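Side-chain contacts in Sqt1 (Chaetomium thermophilum, PDB 4ZOY), which probably acts as a dedicated WD40-repeat chaperone in ribosome biogenesis, capturing a nascent ribosomal protein during its translation: residues Phe19-His24 / Asn29-Gly34; Ala206-Asp211 / Val264-Ala269; Glu332-Ser337 / Leu343-Thr348; Val470-Gly473 / Val477-Val480. One frame throughout, in Å; residues are numbered along the deposited sequence.

Contact 1 of 4, residues Phe19-His24 / Asn29-Gly34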
ATOM      1  N   PHE A  19       4.882  -0.494  11.889  1.00 14.91           N
ATOM      2  CA  PHE A  19       4.374   0.409  10.854  1.00 13.80           C
ATOM      3  C   PHE A  19       4.245  -0.224   9.486  1.00 14.37           C
ATOM      4  O   PHE A  19       3.451   0.243   8.667  1.00 14.85           O
ATOM      5  CB  PHE A  19       5.287   1.630  10.704  1.00 13.88           C
ATOM      6  CG  PHE A  19       5.268   2.565  11.881  1.00 15.74           C
ATOM      7  CD1 PHE A  19       4.096   3.168  12.289  1.00 18.85           C
ATOM      8  CD2 PHE A  19       6.442   2.876  12.542  1.00 20.52           C
ATOM      9  CE1 PHE A  19       4.089   4.052  13.365  1.00 20.72           C
ATOM     10  CE2 PHE A  19       6.441   3.756  13.611  1.00 21.23           C
ATOM     11  CZ  PHE A  19       5.265   4.338  14.020  1.00 20.70           C
ATOM     12  N   ALA A  20       5.048  -1.251   9.224  1.00 14.28           N
ATOM     13  CA  ALA A  20       5.209  -1.746   7.861  1.00 13.30           C
ATOM     14  C   ALA A  20       5.177  -3.253   7.774  1.00 12.99           C
ATOM     15  O   ALA A  20       5.587  -3.960   8.717  1.00 14.07           O
ATOM     16  CB  ALA A  20       6.519  -1.223   7.278  1.00 16.31           C
ATOM     17  N   ILE A  21       4.701  -3.757   6.637  1.00 13.92           N
ATOM     18  CA  ILE A  21       4.671  -5.187   6.396  1.00 13.36           C
ATOM     19  C   ILE A  21       4.791  -5.453   4.900  1.00 13.39           C
ATOM     20  O   ILE A  21       4.249  -4.704   4.078  1.00 17.04           O
ATOM     21  CB  ILE A  21       3.388  -5.826   6.976  1.00 13.31           C
ATOM     22  CG1 ILE A  21       3.340  -7.334   6.720  1.00 14.74           C
ATOM     23  CG2 ILE A  21       2.125  -5.120   6.454  1.00 14.88           C
ATOM     24  CD1 ILE A  21       2.270  -8.071   7.562  1.00 15.41           C
ATOM     25  N   ALA A  22       5.537  -6.499   4.559  1.00 13.61           N
ATOM     26  CA  ALA A  22       5.663  -6.926   3.175  1.00 12.88           C
ATOM     27  C   ALA A  22       5.569  -8.436   3.100  1.00 14.33           C
ATOM     28  O   ALA A  22       5.907  -9.138   4.057  1.00 15.92           O
ATOM     29  CB  ALA A  22       6.965  -6.440   2.583  1.00 15.08           C
ATOM     30  N   GLN A  23       5.102  -8.929   1.959  1.00 14.78           N
ATOM     31  CA  GLN A  23       4.871 -10.345   1.749  1.00 15.45           C
ATOM     32  C   GLN A  23       5.607 -10.781   0.497  1.00 15.51           C
ATOM     33  O   GLN A  23       5.630 -10.056  -0.497  1.00 16.81           O
ATOM     34  CB  GLN A  23       3.373 -10.616   1.622  1.00 13.99           C
ATOM     35  CG  GLN A  23       2.995 -12.079   1.509  1.00 16.35           C
ATOM     36  CD  GLN A  23       1.509 -12.259   1.665  1.00 16.09           C
ATOM     37  OE1 GLN A  23       0.727 -11.456   1.160  1.00 17.00           O
ATOM     38  NE2 GLN A  23       1.107 -13.275   2.420  1.00 17.24           N
ATOM     39  N   HIS A  24       6.240 -11.943   0.550  1.00 16.92           N
ATOM     40  CA  HIS A  24       6.951 -12.461  -0.613  1.00 20.37           C
ATOM     41  C   HIS A  24       5.951 -12.776  -1.733  1.00 18.75           C
ATOM     42  O   HIS A  24       4.907 -13.369  -1.479  1.00 18.63           O
ATOM     43  CB  HIS A  24       7.746 -13.706  -0.218  1.00 18.57           C
ATOM     44  CG  HIS A  24       8.766 -14.128  -1.229  1.00 17.67           C
ATOM     45  ND1 HIS A  24       8.428 -14.698  -2.436  1.00 22.54           N
ATOM     46  CD2 HIS A  24      10.118 -14.082  -1.199  1.00 21.21           C
ATOM     47  CE1 HIS A  24       9.528 -14.970  -3.115  1.00 19.47           C
ATOM     48  NE2 HIS A  24      10.568 -14.616  -2.383  1.00 19.69           N
ATOM     49  N   ASN A  29       3.806 -17.322   2.830  1.00 21.99           N
ATOM     50  CA  ASN A  29       4.177 -17.586   4.215  1.00 21.77           C
ATOM     51  C   ASN A  29       5.366 -16.750   4.690  1.00 21.43           C
ATOM     52  O   ASN A  29       5.629 -16.650   5.884  1.00 22.56           O
ATOM     53  CB  ASN A  29       4.493 -19.073   4.398  1.00 24.21           C
ATOM     54  CG  ASN A  29       5.616 -19.538   3.498  1.00 28.15           C
ATOM     55  OD1 ASN A  29       5.525 -19.435   2.273  1.00 28.42           O
ATOM     56  ND2 ASN A  29       6.697 -20.031   4.100  1.00 28.36           N
ATOM     57  N   ILE A  30       6.095 -16.154   3.755  1.00 17.67           N
ATOM     58  CA  ILE A  30       7.249 -15.350   4.110  1.00 19.35           C
ATOM     59  C   ILE A  30       6.835 -13.890   4.176  1.00 18.92           C
ATOM     60  O   ILE A  30       6.483 -13.285   3.165  1.00 17.83           O
ATOM     61  CB  ILE A  30       8.402 -15.539   3.112  1.00 22.00           C
ATOM     62  CG1 ILE A  30       8.812 -17.014   3.070  1.00 24.18           C
ATOM     63  CG2 ILE A  30       9.584 -14.649   3.478  1.00 24.08           C
ATOM     64  CD1 ILE A  30       9.975 -17.296   2.154  1.00 34.16           C
ATOM     65  N   VAL A  31       6.860 -13.344   5.386  1.00 18.28           N
ATOM     66  CA  VAL A  31       6.378 -12.000   5.657  1.00 17.02           C
ATOM     67  C   VAL A  31       7.398 -11.234   6.491  1.00 20.64           C
ATOM     68  O   VAL A  31       7.945 -11.776   7.450  1.00 21.15           O
ATOM     69  CB  VAL A  31       5.027 -12.043   6.392  1.00 19.23           C
ATOM     70  CG1 VAL A  31       4.585 -10.662   6.793  1.00 23.98           C
ATOM     71  CG2 VAL A  31       3.969 -12.715   5.525  1.00 18.03           C
ATOM     72  N   ALA A  32       7.660  -9.986   6.111  1.00 16.24           N
ATOM     73  CA  ALA A  32       8.538  -9.099   6.860  1.00 16.97           C
ATOM     74  C   ALA A  32       7.732  -8.012   7.558  1.00 17.41           C
ATOM     75  O   ALA A  32       6.789  -7.466   6.986  1.00 16.20           O
ATOM     76  CB  ALA A  32       9.580  -8.477   5.941  1.00 19.61           C
ATOM     77  N   THR A  33       8.109  -7.691   8.795  1.00 15.39           N
ATOM     78  CA  THR A  33       7.426  -6.656   9.558  1.00 13.87           C
ATOM     79  C   THR A  33       8.449  -5.671  10.094  1.00 15.05           C
ATOM     80  O   THR A  33       9.588  -6.031  10.337  1.00 16.19           O
ATOM     81  CB  THR A  33       6.585  -7.255  10.713  1.00 15.75           C
ATOM     82  OG1 THR A  33       7.435  -8.010  11.586  1.00 17.11           O
ATOM     83  CG2 THR A  33       5.512  -8.175  10.157  1.00 15.35           C
ATOM     84  N   GLY A  34       8.052  -4.421  10.266  1.00 14.08           N
ATOM     85  CA  GLY A  34       9.013  -3.395  10.620  1.00 15.41           C
ATOM     86  C   GLY A  34       8.376  -2.248  11.377  1.00 14.06           C
ATOM     87  O   GLY A  34       7.243  -1.843  11.111  1.00 16.10           O
TER

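Contact 2 of 4, residues Ala206-Asp211 / Val264-Ala269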
ATOM      1  N   ALA A 206       2.569   7.246 -10.364  1.00 13.32           N
ATOM      2  CA  ALA A 206       1.780   8.372  -9.879  1.00 14.93           C
ATOM      3  C   ALA A 206       2.042   8.615  -8.409  1.00 15.02           C
ATOM      4  O   ALA A 206       1.909   7.701  -7.602  1.00 14.96           O
ATOM      5  CB  ALA A 206       0.302   8.113 -10.113  1.00 14.35           C
ATOM      6  N   THR A 207       2.426   9.837  -8.067  1.00 13.61           N
ATOM      7  CA  THR A 207       2.671  10.184  -6.668  1.00 13.69           C
ATOM      8  C   THR A 207       1.953  11.467  -6.285  1.00 14.31           C
ATOM      9  O   THR A 207       1.678  12.338  -7.124  1.00 15.12           O
ATOM     10  CB  THR A 207       4.175  10.314  -6.355  1.00 15.36           C
ATOM     11  OG1 THR A 207       4.725  11.453  -7.033  1.00 15.99           O
ATOM     12  CG2 THR A 207       4.920   9.048  -6.785  1.00 14.75           C
ATOM     13  N   VAL A 208       1.625  11.558  -5.006  1.00 14.65           N
ATOM     14  CA  VAL A 208       0.875  12.696  -4.480  1.00 16.55           C
ATOM     15  C   VAL A 208       1.554  13.262  -3.250  1.00 16.00           C
ATOM     16  O   VAL A 208       2.406  12.613  -2.648  1.00 15.01           O
ATOM     17  CB  VAL A 208      -0.570  12.309  -4.133  1.00 15.25           C
ATOM     18  CG1 VAL A 208      -1.327  11.952  -5.395  1.00 14.35           C
ATOM     19  CG2 VAL A 208      -0.603  11.154  -3.122  1.00 14.92           C
ATOM     20  N   SER A 209       1.153  14.477  -2.880  1.00 15.75           N
ATOM     21  CA  SER A 209       1.836  15.231  -1.839  1.00 15.66           C
ATOM     22  C   SER A 209       0.875  16.013  -0.959  1.00 15.99           C
ATOM     23  O   SER A 209      -0.222  16.385  -1.392  1.00 16.32           O
ATOM     24  CB  SER A 209       2.851  16.192  -2.482  1.00 17.01           C
ATOM     25  OG  SER A 209       3.436  17.081  -1.543  1.00 17.98           O
ATOM     26  N   GLU A 210       1.306  16.245   0.282  1.00 17.83           N
ATOM     27  CA  GLU A 210       0.639  17.180   1.190  1.00 16.94           C
ATOM     28  C   GLU A 210       0.453  18.560   0.564  1.00 21.67           C
ATOM     29  O   GLU A 210      -0.446  19.295   0.955  1.00 21.31           O
ATOM     30  CB  GLU A 210       1.431  17.317   2.495  1.00 22.44           C
ATOM     31  CG  GLU A 210       1.370  16.094   3.378  1.00 28.04           C
ATOM     32  CD  GLU A 210       2.094  16.269   4.703  1.00 30.50           C
ATOM     33  OE1 GLU A 210       2.524  17.400   5.020  1.00 29.38           O
ATOM     34  OE2 GLU A 210       2.240  15.257   5.419  1.00 33.35           O
ATOM     35  N   ASP A 211       1.297  18.907  -0.406  1.00 20.14           N
ATOM     36  CA  ASP A 211       1.238  20.229  -1.038  1.00 18.75           C
ATOM     37  C   ASP A 211       0.162  20.306  -2.128  1.00 19.96           C
ATOM     38  O   ASP A 211       0.040  21.322  -2.817  1.00 20.23           O
ATOM     39  CB  ASP A 211       2.628  20.615  -1.593  1.00 19.83           C
ATOM     40  CG  ASP A 211       2.915  20.048  -2.984  1.00 21.91           C
ATOM     41  OD1 ASP A 211       2.195  19.153  -3.483  1.00 19.50           O
ATOM     42  OD2 ASP A 211       3.901  20.513  -3.597  1.00 24.91           O
ATOM     43  N   VAL A 264      -6.080   7.640 -12.986  1.00 14.00           N
ATOM     44  CA  VAL A 264      -5.535   7.633 -11.642  1.00 13.71           C
ATOM     45  C   VAL A 264      -6.537   8.319 -10.714  1.00 15.69           C
ATOM     46  O   VAL A 264      -7.158   9.320 -11.089  1.00 15.56           O
ATOM     47  CB  VAL A 264      -4.141   8.323 -11.593  1.00 14.37           C
ATOM     48  CG1 VAL A 264      -4.209   9.761 -12.108  1.00 17.45           C
ATOM     49  CG2 VAL A 264      -3.553   8.274 -10.189  1.00 14.18           C
ATOM     50  N   ALA A 265      -6.724   7.740  -9.524  1.00 13.62           N
ATOM     51  CA  ALA A 265      -7.527   8.356  -8.463  1.00 13.22           C
ATOM     52  C   ALA A 265      -6.603   8.877  -7.390  1.00 14.70           C
ATOM     53  O   ALA A 265      -5.672   8.179  -6.981  1.00 15.02           O
ATOM     54  CB  ALA A 265      -8.502   7.354  -7.872  1.00 13.59           C
ATOM     55  N   VAL A 266      -6.857  10.102  -6.930  1.00 14.30           N
ATOM     56  CA  VAL A 266      -6.131  10.650  -5.786  1.00 13.79           C
ATOM     57  C   VAL A 266      -7.137  10.978  -4.696  1.00 14.96           C
ATOM     58  O   VAL A 266      -8.271  11.355  -4.972  1.00 15.59           O
ATOM     59  CB  VAL A 266      -5.291  11.908  -6.129  1.00 15.92           C
ATOM     60  CG1 VAL A 266      -4.280  11.573  -7.217  1.00 15.70           C
ATOM     61  CG2 VAL A 266      -6.176  13.072  -6.579  1.00 16.17           C
ATOM     62  N   GLY A 267      -6.724  10.777  -3.456  1.00 13.90           N
ATOM     63  CA  GLY A 267      -7.605  10.996  -2.324  1.00 15.94           C
ATOM     64  C   GLY A 267      -6.929  11.909  -1.338  1.00 15.37           C
ATOM     65  O   GLY A 267      -5.716  11.852  -1.137  1.00 14.86           O
ATOM     66  N   GLY A 268      -7.711  12.787  -0.723  1.00 15.11           N
ATOM     67  CA  GLY A 268      -7.113  13.752   0.168  1.00 15.75           C
ATOM     68  C   GLY A 268      -8.018  14.264   1.262  1.00 15.11           C
ATOM     69  O   GLY A 268      -8.962  13.602   1.665  1.00 16.46           O
ATOM     70  N   ALA A 269      -7.702  15.463   1.730  1.00 15.36           N
ATOM     71  CA  ALA A 269      -8.421  16.074   2.840  1.00 15.49           C
ATOM     72  C   ALA A 269      -9.902  16.282   2.530  1.00 17.65           C
ATOM     73  O   ALA A 269     -10.302  16.398   1.370  1.00 18.19           O
ATOM     74  CB  ALA A 269      -7.769  17.403   3.209  1.00 19.20           C
TER

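Contact 3 of 4, residues Glu332-Ser337 / Leu343-Thr348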
ATOM      1  N   GLU A 332      -7.545   8.083   3.176  1.00 15.31           N
ATOM      2  CA  GLU A 332      -6.231   7.543   3.482  1.00 17.15           C
ATOM      3  C   GLU A 332      -5.895   6.312   2.651  1.00 11.75           C
ATOM      4  O   GLU A 332      -4.728   5.900   2.610  1.00 15.38           O
ATOM      5  CB  GLU A 332      -6.133   7.203   4.969  1.00 25.43           C
ATOM      6  CG  GLU A 332      -6.078   8.440   5.874  1.00 26.12           C
ATOM      7  CD  GLU A 332      -4.781   9.237   5.732  1.00 37.62           C
ATOM      8  OE1 GLU A 332      -3.839   8.755   5.063  1.00 41.25           O
ATOM      9  OE2 GLU A 332      -4.699  10.352   6.301  1.00 39.70           O
ATOM     10  N   SER A 333      -6.894   5.737   1.981  1.00 12.84           N
ATOM     11  CA  SER A 333      -6.652   4.538   1.203  1.00 13.30           C
ATOM     12  C   SER A 333      -7.643   4.446   0.044  1.00 14.34           C
ATOM     13  O   SER A 333      -8.837   4.657   0.231  1.00 14.23           O
ATOM     14  CB  SER A 333      -6.741   3.300   2.115  1.00 14.28           C
ATOM     15  OG  SER A 333      -6.485   2.128   1.367  1.00 15.46           O
ATOM     16  N   LEU A 334      -7.121   4.131  -1.144  1.00 13.12           N
ATOM     17  CA  LEU A 334      -7.883   4.019  -2.383  1.00 15.29           C
ATOM     18  C   LEU A 334      -7.513   2.718  -3.066  1.00 14.03           C
ATOM     19  O   LEU A 334      -6.328   2.381  -3.136  1.00 16.15           O
ATOM     20  CB  LEU A 334      -7.564   5.172  -3.348  1.00 17.39           C
ATOM     21  CG  LEU A 334      -8.179   6.539  -3.090  1.00 18.09           C
ATOM     22  CD1 LEU A 334      -7.461   7.597  -3.937  1.00 17.90           C
ATOM     23  CD2 LEU A 334      -9.646   6.470  -3.430  1.00 17.27           C
ATOM     24  N   ALA A 335      -8.505   2.009  -3.590  1.00 14.11           N
ATOM     25  CA  ALA A 335      -8.222   0.811  -4.379  1.00 13.70           C
ATOM     26  C   ALA A 335      -9.244   0.602  -5.467  1.00 14.00           C
ATOM     27  O   ALA A 335     -10.454   0.639  -5.224  1.00 14.00           O
ATOM     28  CB  ALA A 335      -8.166  -0.408  -3.479  1.00 15.56           C
ATOM     29  N   PHE A 336      -8.756   0.404  -6.688  1.00 14.96           N
ATOM     30  CA  PHE A 336      -9.593  -0.092  -7.768  1.00 14.24           C
ATOM     31  C   PHE A 336      -9.708  -1.606  -7.685  1.00 14.79           C
ATOM     32  O   PHE A 336      -8.712  -2.299  -7.442  1.00 16.48           O
ATOM     33  CB  PHE A 336      -9.012   0.285  -9.136  1.00 15.36           C
ATOM     34  CG  PHE A 336      -9.168   1.737  -9.500  1.00 12.85           C
ATOM     35  CD1 PHE A 336     -10.298   2.181 -10.174  1.00 13.15           C
ATOM     36  CD2 PHE A 336      -8.176   2.648  -9.188  1.00 12.57           C
ATOM     37  CE1 PHE A 336     -10.435   3.522 -10.528  1.00 13.58           C
ATOM     38  CE2 PHE A 336      -8.303   3.988  -9.538  1.00 15.11           C
ATOM     39  CZ  PHE A 336      -9.433   4.419 -10.215  1.00 14.97           C
ATOM     40  N   SER A 337     -10.907  -2.126  -7.895  1.00 13.13           N
ATOM     41  CA  SER A 337     -11.062  -3.563  -8.023  1.00 14.66           C
ATOM     42  C   SER A 337     -10.307  -4.048  -9.248  1.00 16.64           C
ATOM     43  O   SER A 337     -10.359  -3.407 -10.298  1.00 16.71           O
ATOM     44  CB  SER A 337     -12.533  -3.941  -8.131  1.00 16.98           C
ATOM     45  OG  SER A 337     -12.677  -5.316  -8.463  1.00 16.69           O
ATOM     46  N   LEU A 343     -14.435   1.403  -7.436  1.00 12.90           N
ATOM     47  CA  LEU A 343     -13.351   2.025  -6.698  1.00 13.72           C
ATOM     48  C   LEU A 343     -13.783   2.140  -5.248  1.00 12.98           C
ATOM     49  O   LEU A 343     -14.891   2.614  -4.977  1.00 13.99           O
ATOM     50  CB  LEU A 343     -13.043   3.415  -7.265  1.00 14.29           C
ATOM     51  CG  LEU A 343     -12.113   4.320  -6.452  1.00 14.68           C
ATOM     52  CD1 LEU A 343     -10.663   3.819  -6.491  1.00 14.98           C
ATOM     53  CD2 LEU A 343     -12.213   5.779  -6.925  1.00 16.34           C
ATOM     54  N   ALA A 344     -12.929   1.697  -4.323  1.00 13.65           N
ATOM     55  CA  ALA A 344     -13.189   1.807  -2.884  1.00 12.63           C
ATOM     56  C   ALA A 344     -12.278   2.836  -2.237  1.00 12.73           C
ATOM     57  O   ALA A 344     -11.090   2.923  -2.554  1.00 13.79           O
ATOM     58  CB  ALA A 344     -13.001   0.449  -2.205  1.00 15.18           C
ATOM     59  N   ALA A 345     -12.829   3.604  -1.298  1.00 13.25           N
ATOM     60  CA  ALA A 345     -12.092   4.655  -0.610  1.00 12.97           C
ATOM     61  C   ALA A 345     -12.306   4.553   0.898  1.00 13.63           C
ATOM     62  O   ALA A 345     -13.448   4.498   1.355  1.00 15.79           O
ATOM     63  CB  ALA A 345     -12.535   6.021  -1.110  1.00 14.08           C
ATOM     64  N   GLY A 346     -11.218   4.524   1.661  1.00 12.41           N
ATOM     65  CA  GLY A 346     -11.312   4.474   3.120  1.00 14.30           C
ATOM     66  C   GLY A 346     -10.942   5.815   3.704  1.00 14.62           C
ATOM     67  O   GLY A 346      -9.961   6.430   3.293  1.00 14.94           O
ATOM     68  N   SER A 347     -11.730   6.271   4.682  1.00 14.97           N
ATOM     69  CA  SER A 347     -11.574   7.602   5.235  1.00 14.28           C
ATOM     70  C   SER A 347     -11.177   7.592   6.701  1.00 14.75           C
ATOM     71  O   SER A 347     -11.502   6.653   7.434  1.00 15.34           O
ATOM     72  CB  SER A 347     -12.891   8.381   5.072  1.00 14.58           C
ATOM     73  OG  SER A 347     -12.823   9.660   5.686  1.00 14.70           O
ATOM     74  N   THR A 348     -10.505   8.663   7.114  1.00 13.77           N
ATOM     75  CA  THR A 348     -10.239   8.926   8.522  1.00 15.59           C
ATOM     76  C   THR A 348     -11.527   8.954   9.360  1.00 16.27           C
ATOM     77  O   THR A 348     -11.489   8.696  10.572  1.00 17.62           O
ATOM     78  CB  THR A 348      -9.468  10.252   8.648  1.00 17.58           C
ATOM     79  OG1 THR A 348      -8.228  10.120   7.941  1.00 19.17           O
ATOM     80  CG2 THR A 348      -9.175  10.617  10.102  1.00 21.74           C
TER

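Contact 4 of 4, residues Val470-Gly473 / Val477-Val480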
ATOM      1  N   VAL A 470      -2.077 -11.315   7.619  1.00 12.84           N
ATOM      2  CA  VAL A 470      -1.103 -10.957   8.645  1.00 13.55           C
ATOM      3  C   VAL A 470      -1.155  -9.462   8.847  1.00 15.11           C
ATOM      4  O   VAL A 470      -1.112  -8.695   7.888  1.00 13.86           O
ATOM      5  CB  VAL A 470       0.323 -11.398   8.277  1.00 13.47           C
ATOM      6  CG1 VAL A 470       1.271 -11.157   9.459  1.00 16.54           C
ATOM      7  CG2 VAL A 470       0.334 -12.877   7.874  1.00 15.68           C
ATOM      8  N   THR A 471      -1.268  -9.054  10.107  1.00 13.51           N
ATOM      9  CA  THR A 471      -1.480  -7.654  10.473  1.00 13.51           C
ATOM     10  C   THR A 471      -0.302  -7.062  11.222  1.00 15.76           C
ATOM     11  O   THR A 471       0.487  -7.783  11.839  1.00 16.94           O
ATOM     12  CB  THR A 471      -2.704  -7.490  11.358  1.00 14.95           C
ATOM     13  OG1 THR A 471      -2.515  -8.264  12.556  1.00 16.25           O
ATOM     14  CG2 THR A 471      -3.965  -7.950  10.640  1.00 16.52           C
ATOM     15  N   VAL A 472      -0.200  -5.740  11.183  1.00 13.16           N
ATOM     16  CA  VAL A 472       0.765  -5.030  12.018  1.00 12.71           C
ATOM     17  C   VAL A 472       0.012  -3.952  12.790  1.00 14.37           C
ATOM     18  O   VAL A 472      -0.844  -3.235  12.248  1.00 14.36           O
ATOM     19  CB  VAL A 472       1.935  -4.425  11.193  1.00 12.71           C
ATOM     20  CG1 VAL A 472       2.798  -5.529  10.608  1.00 14.92           C
ATOM     21  CG2 VAL A 472       1.432  -3.479  10.088  1.00 13.71           C
ATOM     22  N   GLY A 473       0.290  -3.870  14.090  1.00 13.79           N
ATOM     23  CA  GLY A 473      -0.454  -2.960  14.944  1.00 13.16           C
ATOM     24  C   GLY A 473       0.353  -1.883  15.657  1.00 13.52           C
ATOM     25  O   GLY A 473       1.556  -2.025  15.910  1.00 14.86           O
ATOM     26  N   VAL A 477       2.107  -5.464  18.115  1.00 14.91           N
ATOM     27  CA  VAL A 477       1.855  -6.880  17.887  1.00 15.88           C
ATOM     28  C   VAL A 477       1.567  -7.127  16.409  1.00 15.59           C
ATOM     29  O   VAL A 477       1.058  -6.247  15.707  1.00 16.03           O
ATOM     30  CB  VAL A 477       0.674  -7.392  18.738  1.00 20.56           C
ATOM     31  CG1 VAL A 477       0.675  -8.917  18.800  1.00 27.48           C
ATOM     32  CG2 VAL A 477       0.740  -6.816  20.151  1.00 27.15           C
ATOM     33  N   VAL A 478       1.938  -8.324  15.975  1.00 15.23           N
ATOM     34  CA  VAL A 478       1.669  -8.869  14.642  1.00 14.11           C
ATOM     35  C   VAL A 478       0.747 -10.062  14.826  1.00 16.22           C
ATOM     36  O   VAL A 478       1.065 -10.964  15.608  1.00 17.09           O
ATOM     37  CB  VAL A 478       2.965  -9.307  13.952  1.00 12.64           C
ATOM     38  CG1 VAL A 478       2.687  -9.977  12.607  1.00 16.16           C
ATOM     39  CG2 VAL A 478       3.930  -8.115  13.790  1.00 15.72           C
ATOM     40  N   LEU A 479      -0.398 -10.075  14.141  1.00 13.95           N
ATOM     41  CA  LEU A 479      -1.358 -11.172  14.286  1.00 13.92           C
ATOM     42  C   LEU A 479      -1.577 -11.903  12.967  1.00 16.01           C
ATOM     43  O   LEU A 479      -1.381 -11.336  11.892  1.00 15.20           O
ATOM     44  CB  LEU A 479      -2.706 -10.673  14.820  1.00 14.88           C
ATOM     45  CG  LEU A 479      -2.708 -10.053  16.221  1.00 15.04           C
ATOM     46  CD1 LEU A 479      -4.103  -9.655  16.648  1.00 18.62           C
ATOM     47  CD2 LEU A 479      -2.097 -11.054  17.216  1.00 18.20           C
ATOM     48  N   VAL A 480      -1.964 -13.172  13.059  1.00 15.38           N
ATOM     49  CA  VAL A 480      -2.297 -13.978  11.888  1.00 14.87           C
ATOM     50  C   VAL A 480      -3.742 -14.419  12.000  1.00 16.33           C
ATOM     51  O   VAL A 480      -4.146 -14.958  13.033  1.00 16.47           O
ATOM     52  CB  VAL A 480      -1.397 -15.215  11.758  1.00 13.92           C
ATOM     53  CG1 VAL A 480      -1.778 -16.004  10.504  1.00 16.41           C
ATOM     54  CG2 VAL A 480       0.070 -14.813  11.713  1.00 19.18           C
TER

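Contact 1 of 4, residues Phe19-His24 / Asn29-Gly34
Strands 19-23 and 30-34 run antiparallel at 168°, their axes 4.7 Å apart at closest approach, with A20-G34 and A22-A32 as hydrogen-bonded pairs and I21-T33 and Q23-V31 as non-hydrogen-bonded ones. The A22-A32 pair has two nearly straight bonds, and beyond it H24 N reaches I30 O at 2.9 Å. At the other end F19 and A20 both face G34, a classic beta bulge: A20 N bonds to G34 O at 3.0 Å, whereas the link from F19 N to the same oxygen is bent and weak. On the face that carries I21, Q23, V31 and T33, the side-chain contact is mainly between aliphatic groups. I21 holds CG1 opposite its backbone N (chi1 180°), which lays CG1 3.6 Å from V31 CG1 as the two branched chains pass at a slant; I21 CD1 comes as near to the same methyl. T33 CG2 touches I21 CG1 more loosely, at 4.2 Å. The hairpin supplies the first two strands of a four-stranded propeller blade. Its I21 face packs on strands 457-461 and 468-473 of one neighbouring blade, and A20 and A22, on the other face, meet L95 of the next. Q23 lays CG 4.2 Å from V31 CG2. The polar ends on this face bond further out, T33 OG1 to H14 NE2, Q23 OE1 to G463 N and Q23 NE2 to P28 O. Near the turn H24 CB lies 3.9 Å from I30 CB, and H24 ND1 accepts from L26 N and Y27 N, which probably helps to fix the rotation of the ring beside Y27 and F97.

Contact 2 of 4, residues Ala206-Asp211 / Val264-Ala269
V208 and V266 meet methyl to methyl, slanting past each other: CG1 of V208 lies 3.5 Å from CG1 of V266, tighter than ordinary van der Waals contact, and 4.0 Å from V266 CB. Each of these CG1 methyls stands opposite its own carbonyl carbon, with chi1 at -66° in V208 and -59° in V266; with both CB atoms pointing across the seam, this torsion puts the same branch forward in each. Two residues back along both strands the theme repeats with less bulk, as A206 CB touches V264 CG2 at 3.9 Å. The CA atoms of V208 and V266 are 7.4 Å apart, a spacing between facing sheets and not between paired strands. Strand 204-209 and strand 263-268 are the second strands of two adjacent blades of the WD40 beta-propeller, and all four touching residues are buried in the seam between them. L252 and V255 of strand 252-257 and L214 and V216 of strand 214-218 extend this apolar layer. T207, pointing away from the seam, holds its hydroxyl to H189 NE2 and Y217 OH, consistent with the Thr-His hydrogen-bonded network of WD repeats. At the end of strand 204-209, S209 OG accepts from D211 N at 3.0 Å, an ST turn.

Contact 3 of 4, residues Glu332-Ser337 / Leu343-Thr348
The hairpin of strands 331-336 and 342-347, the first two strands of a WD40 propeller blade, pairs S333 with G346 and A335 with A344 as hydrogen-bonded pairs. Its strands run antiparallel at 169°. A classic beta bulge opens it, since E332 and S333 both face G346: E332 N bonds to G346 O at 2.9 Å, while S333 N reaches that oxygen weakly at 3.4 Å. On the face of L334, F336, L343 and A345, one methyl does most of the work. L343 CD1 sits 3.7 Å from the centroid of the F336 ring and only 5° off its normal, a CH-pi contact over the middle of the face. The bend of L343 at chi2 (71°) folds CD1 back over the neighbouring strand, where it also lies 3.4 Å from A335 O. The ring further packs against V263 and A265 of the neighbouring blade; replacing F336 by an alanine would probably open a gap there and strip L343 CD1 of its aromatic support. On the opposite face S333 OG is hydrogen-bonded to V379 N of the other adjoining blade. At the bulge, E332 CG lies 3.4 Å from OG1 of T348, just past strand 342-347. Further in, L334 CD2 rests 3.7 Å from the methyl CB of A345.

Contact 4 of 4, residues Val470-Gly473 / Val477-Val480
T471 and L479 exchange three of the four hydrogen bonds between segments 470-473 and 477-480. T471 N gives a nearly straight bond to L479 O at 2.9 Å, lying in the carbonyl plane. In return L479 N is shared between two acceptors on T471: the hydroxyl OG1 at 3.2 Å and, more weakly, the carbonyl O at 3.4 Å. The hydroxyl can compete because T471 OG1 sits between its own backbone N and carbonyl carbon (chi1 60°), which swings it over the partner strand, 3.3 Å from L479 CB. OG1 is also hydrogen-bonded to H448 NE2. A valine in place of T471 would probably leave H448 NE2 without this mate and L479 N with little beyond its weak bond to the carbonyl. Toward the turn, G473 N bonds to V477 O at 3.0 Å, bent at the hydrogen (134°). The other face is apolar: V470 CG1 lies 3.6 Å from V478 CG1, and V478 CG1 also comes within 3.2 Å of T471 O. Backbone bonds from V478 to F11 and from V470 to V461 carry the sheet on in both directions. With strand 9-11 from the N terminus added to three C-terminal strands, this is the ring-closing blade typical of WD40 propellers.

From the N terminus, contact 1 closes a hairpin across four intervening residues. Contact 2 spans 52 residues and joins the second strands of successive blades, whereas contacts 3 and 4 are again hairpins, with five and three residues between their segments. All four lie in series, so none nests in or crosses another. Contacts 2 and 3 touch where L334 CD1 packs on G267 N at 3.3 Å, linking the blade of 263-268 to the next one. Contacts 4 and 1, from the two chain ends, meet through V472 CG1 and I21 CB at 3.7 Å, sealing last blade to first. The centres of contacts 1 and 2 lie about 25 Å apart, on opposite sides of the chain's centre.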